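Aminotransferase, class III (Thermomicrobium roseum, PDB 6IO1) probably transfers amino groups as a thermostable, (S)-enantioselective omega-transaminase of class III that depends on pyridoxal 5'-phosphate. Local coordinates at residues 403-413 and 438-449. Residues are numbered along the deposited sequence; the frame is centred on the assembly and turned at random.
Sequences KLEAATRRRGI and LIEGVAAALSDV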
loop_
_atom_site.group_PDB
_atom_site.type_symbol
_atom_site.label_atom_id
_atom_site.label_comp_id
_atom_site.label_asym_id
_atom_site.label_seq_id
_atom_site.Cartn_x
_atom_site.Cartn_y
_atom_site.Cartn_z
ATOM N N LYS B 403 -30.511 -0.346 4.126
ATOM C CA LYS B 403 -31.520 -0.033 5.133
ATOM C C LYS B 403 -30.947 -0.167 6.540
ATOM O O LYS B 403 -31.168 0.697 7.395
ATOM C CB LYS B 403 -32.740 -0.936 4.958
ATOM C CG LYS B 403 -33.611 -0.609 3.759
ATOM C CD LYS B 403 -34.712 -1.647 3.603
ATOM C CE LYS B 403 -35.638 -1.311 2.447
ATOM N NZ LYS B 403 -36.570 -2.438 2.157
ATOM N N LEU B 404 -30.216 -1.256 6.799
ATOM C CA LEU B 404 -29.585 -1.428 8.104
ATOM C C LEU B 404 -28.553 -0.341 8.362
ATOM O O LEU B 404 -28.425 0.146 9.489
ATOM C CB LEU B 404 -28.935 -2.810 8.206
ATOM C CG LEU B 404 -29.818 -3.994 8.606
ATOM C CD1 LEU B 404 -29.004 -5.278 8.677
ATOM C CD2 LEU B 404 -30.538 -3.728 9.920
ATOM N N GLU B 405 -27.807 0.054 7.328
ATOM C CA GLU B 405 -26.821 1.117 7.481
ATOM C C GLU B 405 -27.494 2.415 7.906
ATOM O O GLU B 405 -27.084 3.056 8.884
ATOM C CB GLU B 405 -26.068 1.297 6.162
ATOM C CG GLU B 405 -24.815 2.148 6.226
ATOM C CD GLU B 405 -24.103 2.213 4.887
ATOM O OE1 GLU B 405 -24.485 3.056 4.047
ATOM O OE2 GLU B 405 -23.171 1.411 4.667
ATOM N N ALA B 406 -28.556 2.797 7.194
ATOM C CA ALA B 406 -29.282 4.019 7.522
ATOM C C ALA B 406 -29.912 3.939 8.908
ATOM O O ALA B 406 -29.906 4.924 9.653
ATOM C CB ALA B 406 -30.347 4.297 6.461
ATOM N N ALA B 407 -30.490 2.788 9.259
ATOM C CA ALA B 407 -31.138 2.647 10.560
ATOM C C ALA B 407 -30.130 2.736 11.700
ATOM O O ALA B 407 -30.364 3.431 12.697
ATOM C CB ALA B 407 -31.908 1.328 10.621
ATOM N N THR B 408 -29.004 2.024 11.580
ATOM C CA THR B 408 -27.978 2.075 12.617
ATOM C C THR B 408 -27.411 3.478 12.753
ATOM O O THR B 408 -27.234 3.978 13.871
ATOM C CB THR B 408 -26.850 1.090 12.306
ATOM O OG1 THR B 408 -26.373 1.319 10.975
ATOM C CG2 THR B 408 -27.329 -0.347 12.432
ATOM N N ARG B 409 -27.116 4.150 11.641
ATOM C CA ARG B 409 -26.548 5.525 11.730
ATOM C C ARG B 409 -27.560 6.465 12.393
ATOM O O ARG B 409 -27.164 7.272 13.244
ATOM C CB ARG B 409 -26.094 5.998 10.349
ATOM C CG ARG B 409 -24.890 5.223 9.840
ATOM C CD ARG B 409 -24.490 5.515 8.412
ATOM N NE ARG B 409 -23.338 4.705 8.064
ATOM C CZ ARG B 409 -22.642 4.833 6.946
ATOM N NH1 ARG B 409 -22.930 5.803 6.098
ATOM N NH2 ARG B 409 -21.660 3.994 6.678
ATOM N N ARG B 410 -28.843 6.291 12.082
ATOM C CA ARG B 410 -29.886 7.154 12.691
ATOM C C ARG B 410 -29.841 6.968 14.211
ATOM O O ARG B 410 -30.011 7.969 14.933
ATOM C CB ARG B 410 -31.266 6.791 12.132
ATOM C CG ARG B 410 -31.621 7.509 10.838
ATOM C CD ARG B 410 -30.685 7.169 9.694
ATOM N NE ARG B 410 -30.920 8.007 8.526
ATOM C CZ ARG B 410 -31.880 7.803 7.632
ATOM N NH1 ARG B 410 -32.011 8.623 6.603
ATOM N NH2 ARG B 410 -32.707 6.783 7.771
ATOM N N ARG B 411 -29.578 5.739 14.669
ATOM C CA ARG B 411 -29.590 5.435 16.127
ATOM C C ARG B 411 -28.236 5.738 16.793
ATOM O O ARG B 411 -28.040 5.284 17.933
ATOM C CB ARG B 411 -30.152 4.034 16.378
ATOM C CG ARG B 411 -31.664 4.040 16.552
ATOM C CD ARG B 411 -32.338 2.695 16.458
ATOM N NE ARG B 411 -33.771 2.842 16.255
ATOM C CZ ARG B 411 -34.624 3.281 17.169
ATOM N NH1 ARG B 411 -34.180 3.763 18.316
ATOM N NH2 ARG B 411 -35.921 3.230 16.935
ATOM N N GLY B 412 -27.356 6.466 16.106
ATOM C CA GLY B 412 -26.069 6.860 16.707
ATOM C C GLY B 412 -25.020 5.761 16.758
ATOM O O GLY B 412 -24.108 5.879 17.589
ATOM N N ILE B 413 -25.143 4.713 15.944
ATOM C CA ILE B 413 -24.064 3.681 15.959
ATOM C C ILE B 413 -23.529 3.454 14.542
ATOM O O ILE B 413 -24.337 3.385 13.598
ATOM C CB ILE B 413 -24.482 2.358 16.631
ATOM C CG1 ILE B 413 -25.347 1.494 15.715
ATOM C CG2 ILE B 413 -25.126 2.596 17.986
ATOM C CD1 ILE B 413 -25.249 0.020 16.015
ATOM N N LEU B 438 -24.058 0.000 22.334
ATOM C CA LEU B 438 -23.919 -0.683 21.052
ATOM C C LEU B 438 -24.996 -1.747 20.882
ATOM O O LEU B 438 -25.633 -1.844 19.822
ATOM C CB LEU B 438 -22.521 -1.295 20.946
ATOM C CG LEU B 438 -22.189 -2.174 19.740
ATOM C CD1 LEU B 438 -22.390 -1.406 18.459
ATOM C CD2 LEU B 438 -20.768 -2.690 19.826
ATOM N N ILE B 439 -25.233 -2.539 21.931
ATOM C CA ILE B 439 -26.200 -3.632 21.839
ATOM C C ILE B 439 -27.590 -3.085 21.553
ATOM O O ILE B 439 -28.312 -3.566 20.669
ATOM C CB ILE B 439 -26.170 -4.502 23.112
ATOM C CG1 ILE B 439 -24.828 -5.222 23.236
ATOM C CG2 ILE B 439 -27.136 -5.619 22.981
ATOM C CD1 ILE B 439 -24.478 -5.587 24.666
ATOM N N GLU B 440 -27.993 -2.097 22.363
ATOM C CA GLU B 440 -29.351 -1.493 22.272
ATOM C C GLU B 440 -29.537 -0.850 20.894
ATOM O O GLU B 440 -30.610 -1.049 20.291
ATOM C CB GLU B 440 -29.537 -0.456 23.381
ATOM C CG GLU B 440 -29.563 -1.059 24.773
ATOM C CD GLU B 440 -30.733 -1.992 25.041
ATOM O OE1 GLU B 440 -31.607 -2.109 24.160
ATOM O OE2 GLU B 440 -30.766 -2.598 26.129
ATOM N N GLY B 441 -28.516 -0.141 20.410
ATOM C CA GLY B 441 -28.589 0.475 19.091
ATOM C C GLY B 441 -28.788 -0.565 18.003
ATOM O O GLY B 441 -29.635 -0.394 17.121
ATOM N N VAL B 442 -28.020 -1.662 18.054
ATOM C CA VAL B 442 -28.144 -2.698 17.029
ATOM C C VAL B 442 -29.532 -3.326 17.064
ATOM O O VAL B 442 -30.167 -3.522 16.018
ATOM C CB VAL B 442 -27.037 -3.754 17.208
ATOM C CG1 VAL B 442 -27.350 -5.006 16.387
ATOM C CG2 VAL B 442 -25.686 -3.178 16.814
ATOM N N ALA B 443 -30.026 -3.649 18.263
ATOM C CA ALA B 443 -31.347 -4.263 18.384
ATOM C C ALA B 443 -32.434 -3.338 17.850
ATOM O O ALA B 443 -33.329 -3.766 17.109
ATOM C CB ALA B 443 -31.621 -4.629 19.841
ATOM N N ALA B 444 -32.337 -2.055 18.215
ATOM C CA ALA B 444 -33.312 -1.034 17.767
ATOM C C ALA B 444 -33.253 -0.892 16.241
ATOM O O ALA B 444 -34.330 -0.826 15.614
ATOM C CB ALA B 444 -33.015 0.278 18.451
ATOM N N ALA B 445 -32.043 -0.885 15.669
ATOM C CA ALA B 445 -31.872 -0.743 14.203
ATOM C C ALA B 445 -32.522 -1.935 13.492
ATOM O O ALA B 445 -33.228 -1.715 12.490
ATOM C CB ALA B 445 -30.403 -0.643 13.875
ATOM N N LEU B 446 -32.318 -3.143 14.026
ATOM C CA LEU B 446 -32.903 -4.354 13.462
ATOM C C LEU B 446 -34.423 -4.307 13.537
ATOM O O LEU B 446 -35.115 -4.690 12.586
ATOM C CB LEU B 446 -32.369 -5.588 14.189
ATOM C CG LEU B 446 -30.959 -6.066 13.834
ATOM C CD1 LEU B 446 -30.425 -6.998 14.913
ATOM C CD2 LEU B 446 -30.945 -6.753 12.476
ATOM N N SER B 447 -34.959 -3.835 14.667
ATOM C CA SER B 447 -36.406 -3.686 14.796
ATOM C C SER B 447 -36.951 -2.664 13.804
ATOM O O SER B 447 -38.029 -2.854 13.235
ATOM C CB SER B 447 -36.765 -3.291 16.227
ATOM O OG SER B 447 -36.502 -4.351 17.129
ATOM N N ASP B 448 -36.230 -1.560 13.602
ATOM C CA ASP B 448 -36.679 -0.547 12.653
ATOM C C ASP B 448 -36.810 -1.132 11.255
ATOM O O ASP B 448 -37.809 -0.903 10.561
ATOM C CB ASP B 448 -35.717 0.640 12.642
ATOM C CG ASP B 448 -35.636 1.337 13.981
ATOM O OD1 ASP B 448 -36.573 1.181 14.792
ATOM O OD2 ASP B 448 -34.633 2.041 14.223
ATOM N N VAL B 449 -35.814 -1.906 10.828
ATOM C CA VAL B 449 -35.830 -2.382 9.448
ATOM C C VAL B 449 -36.791 -3.555 9.279
ATOM O O VAL B 449 -37.538 -3.617 8.296
ATOM C CB VAL B 449 -34.410 -2.744 8.984
ATOM C CG1 VAL B 449 -34.469 -3.396 7.616
ATOM C CG2 VAL B 449 -33.542 -1.498 8.940
#
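Ala407 and Ala445 mark the closest backbone approach of helices 403-410 and 438-449: their CA atoms are 5.0 Å apart, the shortest pair in the register, and the segment axes approach to 8.5 Å at 132°. Thr408 tightens this centre, its CG2 lying 3.4 Å from Ala445 CB. Toward one end, Val449 CG2 sits against Ala407 CB at 3.7 Å and also touches Leu404 CD2, the two side chains crossing at about a right angle. At the other end Gly441 turns no side chain to Ile413, whose CG2 stands close to where a CB would project. Ile413 places CG1 between its backbone N and carbonyl carbon (chi1 78°), bringing CD1 within 3.3 Å of Val442 CG2, tighter than usual van der Waals contact. Along the exposed margin Arg411 and Asp448 form a two-pronged salt bridge, flat groups 30° apart: Arg411 NH2 meets the syn lone pair of Asp448 OD1, tilted from the guanidinium plane, at 3.0 Å, while NE to OD2 is modelled too short to trust. Ala444 CB lies over one guanidinium face, offset toward its rim. Bonds Ile413 N to Thr408 O and Gly412 N to Arg409 O define the Schellman motif ending helix 403-410. Leu404 and Thr408 also touch Cys417, Val442 and Leu446 Ile422: a helical layer on the mixed sheet, as in the C-terminal alpha/beta domain of class-III aminotransferases.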